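Local coordinates for protein nitrate reductase (Ulva prolifera, PDB 5YLY) that reduces nitrate in the first step of nitrate assimilation, probably using electrons that its FAD-containing cytochrome b5 reductase domain takes from NADH, at residues A[145-150]-A[188-193]. Sequence-based numbering, arbitrary orientation.
Sequences FHYDRP and PSDLTE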
loop_
_atom_site.group_PDB
_atom_site.type_symbol
_atom_site.label_atom_id
_atom_site.label_comp_id
_atom_site.label_asym_id
_atom_site.label_seq_id
_atom_site.Cartn_x
_atom_site.Cartn_y
_atom_site.Cartn_z
ATOM N N PHE A 145 -1.327 -13.010 -2.911
ATOM C CA PHE A 145 -0.316 -12.598 -3.877
ATOM C C PHE A 145 1.067 -12.518 -3.193
ATOM O O PHE A 145 1.224 -11.875 -2.143
ATOM C CB PHE A 145 -0.690 -11.248 -4.520
ATOM C CG PHE A 145 0.345 -10.700 -5.476
ATOM C CD1 PHE A 145 0.372 -11.104 -6.804
ATOM C CD2 PHE A 145 1.267 -9.744 -5.056
ATOM C CE1 PHE A 145 1.321 -10.578 -7.690
ATOM C CE2 PHE A 145 2.205 -9.210 -5.944
ATOM C CZ PHE A 145 2.242 -9.657 -7.248
ATOM N N HIS A 146 2.063 -13.136 -3.826
ATOM C CA HIS A 146 3.417 -13.166 -3.294
ATOM C C HIS A 146 4.416 -12.912 -4.421
ATOM O O HIS A 146 4.551 -13.735 -5.313
ATOM C CB HIS A 146 3.670 -14.544 -2.637
ATOM C CG HIS A 146 5.018 -14.750 -2.006
ATOM N ND1 HIS A 146 5.888 -13.699 -1.754
ATOM C CD2 HIS A 146 5.552 -15.883 -1.499
ATOM C CE1 HIS A 146 6.936 -14.238 -1.156
ATOM N NE2 HIS A 146 6.777 -15.544 -0.975
ATOM N N TYR A 147 5.123 -11.793 -4.363
ATOM C CA TYR A 147 6.180 -11.502 -5.340
ATOM C C TYR A 147 7.396 -12.109 -4.634
ATOM O O TYR A 147 7.980 -11.476 -3.745
ATOM C CB TYR A 147 6.315 -9.974 -5.527
ATOM C CG TYR A 147 7.356 -9.598 -6.561
ATOM C CD1 TYR A 147 7.071 -9.672 -7.925
ATOM C CD2 TYR A 147 8.633 -9.190 -6.180
ATOM C CE1 TYR A 147 8.032 -9.336 -8.883
ATOM C CE2 TYR A 147 9.600 -8.852 -7.130
ATOM C CZ TYR A 147 9.297 -8.941 -8.477
ATOM O OH TYR A 147 10.217 -8.553 -9.409
ATOM N N ASP A 148 7.700 -13.369 -4.961
ATOM C CA ASP A 148 8.645 -14.211 -4.224
ATOM C C ASP A 148 10.114 -14.168 -4.631
ATOM O O ASP A 148 10.969 -14.653 -3.869
ATOM C CB ASP A 148 8.176 -15.671 -4.241
ATOM C CG ASP A 148 8.098 -16.325 -5.614
ATOM O OD1 ASP A 148 7.740 -15.627 -6.588
ATOM O OD2 ASP A 148 8.366 -17.545 -5.706
ATOM N N ARG A 149 10.409 -13.664 -5.829
ATOM C CA ARG A 149 11.782 -13.537 -6.308
ATOM C C ARG A 149 11.772 -12.596 -7.494
ATOM O O ARG A 149 10.702 -12.424 -8.098
ATOM C CB ARG A 149 12.424 -14.908 -6.658
ATOM C CG ARG A 149 11.654 -15.750 -7.654
ATOM C CD ARG A 149 12.376 -17.071 -7.911
ATOM N NE ARG A 149 11.563 -17.978 -8.725
ATOM C CZ ARG A 149 11.557 -17.988 -10.052
ATOM N NH1 ARG A 149 12.329 -17.150 -10.735
ATOM N NH2 ARG A 149 10.786 -18.843 -10.710
ATOM N N PRO A 150 12.941 -11.999 -7.861
ATOM C CA PRO A 150 12.945 -11.049 -8.976
ATOM C C PRO A 150 12.257 -11.587 -10.212
ATOM O O PRO A 150 12.581 -12.675 -10.662
ATOM C CB PRO A 150 14.436 -10.777 -9.197
ATOM C CG PRO A 150 15.037 -10.937 -7.828
ATOM C CD PRO A 150 14.277 -12.082 -7.225
ATOM N N PRO A 188 19.279 -5.364 -6.348
ATOM C CA PRO A 188 20.289 -5.090 -7.403
ATOM C C PRO A 188 20.239 -6.048 -8.587
ATOM O O PRO A 188 21.016 -5.841 -9.528
ATOM C CB PRO A 188 21.621 -5.222 -6.646
ATOM C CG PRO A 188 21.345 -6.168 -5.575
ATOM C CD PRO A 188 19.916 -5.919 -5.133
ATOM N N SER A 189 19.378 -7.114 -8.520
ATOM C CA SER A 189 19.244 -8.137 -9.568
ATOM C C SER A 189 17.849 -8.200 -10.229
ATOM O O SER A 189 17.589 -9.094 -11.035
ATOM C CB SER A 189 19.580 -9.526 -9.010
ATOM O OG SER A 189 20.888 -9.588 -8.461
ATOM N N ASP A 190 16.966 -7.286 -9.901
ATOM C CA ASP A 190 15.606 -7.288 -10.454
ATOM C C ASP A 190 15.481 -6.157 -11.505
ATOM O O ASP A 190 15.761 -5.002 -11.194
ATOM C CB ASP A 190 14.626 -7.044 -9.287
ATOM C CG ASP A 190 13.164 -7.380 -9.535
ATOM O OD1 ASP A 190 12.748 -7.390 -10.694
ATOM O OD2 ASP A 190 12.431 -7.570 -8.553
ATOM N N LEU A 191 15.056 -6.493 -12.734
ATOM C CA LEU A 191 14.885 -5.506 -13.826
ATOM C C LEU A 191 13.416 -5.250 -14.174
ATOM O O LEU A 191 13.128 -4.605 -15.177
ATOM C CB LEU A 191 15.695 -5.895 -15.081
ATOM C CG LEU A 191 17.237 -5.929 -14.930
ATOM C CD1 LEU A 191 17.883 -6.475 -16.190
ATOM C CD2 LEU A 191 17.789 -4.546 -14.580
ATOM N N THR A 192 12.491 -5.718 -13.321
ATOM C CA THR A 192 11.056 -5.510 -13.523
ATOM C C THR A 192 10.749 -4.006 -13.576
ATOM O O THR A 192 11.338 -3.232 -12.813
ATOM C CB THR A 192 10.253 -6.211 -12.392
ATOM O OG1 THR A 192 10.666 -7.573 -12.350
ATOM C CG2 THR A 192 8.728 -6.141 -12.617
ATOM N N GLU A 193 9.912 -3.591 -14.530
ATOM C CA GLU A 193 9.497 -2.197 -14.703
ATOM C C GLU A 193 8.138 -1.999 -14.012
ATOM O O GLU A 193 7.330 -2.937 -13.908
ATOM C CB GLU A 193 9.346 -1.816 -16.182
ATOM C CG GLU A 193 10.578 -1.967 -17.043
ATOM C CD GLU A 193 10.263 -1.667 -18.495
ATOM O OE1 GLU A 193 9.857 -2.593 -19.233
ATOM O OE2 GLU A 193 10.376 -0.485 -18.884
#
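Tyr-147 reaches the carboxylate of Asp-190 edge-on, ring and carboxylate lying nearly in one plane, 6° apart. The phenol OH donates to OD2 of Asp-190 at 2.6 Å, and OD2 accepts on its syn lone pair. Since CG of Tyr-147 stands anti to the backbone N (chi1 -178°), the ring extends from its strand straight at the aspartate, which approaches from the opposite direction. A buried carboxylate can thus be satisfied by several donors at once: two hydroxyls meet it from the end where its oxygens lie, on their syn lone pairs, and a backbone N comes from the anti side. OD1 accepts twice from Thr-192 of its own loop: the backbone N at 3.1 Å, 30° out of the carboxylate plane on the anti side, and the hydroxyl OG1 at 2.7 Å on the syn lone pair. The first of these bonds closes an Asx turn, in the loop between helix 174-185 and strand 193-200 of the parallel sheet in the NAD-binding domain of this ferredoxin reductase-like fold. Strand 145-149, by contrast, edges a small three-stranded antiparallel sheet in the link between the FAD- and NAD-binding domains, so the contact ties that linker to the loop. With both oxygens engaged, rotation of the carboxylate is probably restricted. Pro-150 lays CA and CB over one face of the carboxylate, CB lying 3.6 Å from CG of Asp-190 and 3.7 Å from its CB. Ile-184 of helix 174-185 touches Tyr-147, Asp-190 and Thr-192 alike, and the tyrosine OH is also hydrogen-bonded to the backbone N of Gly-151.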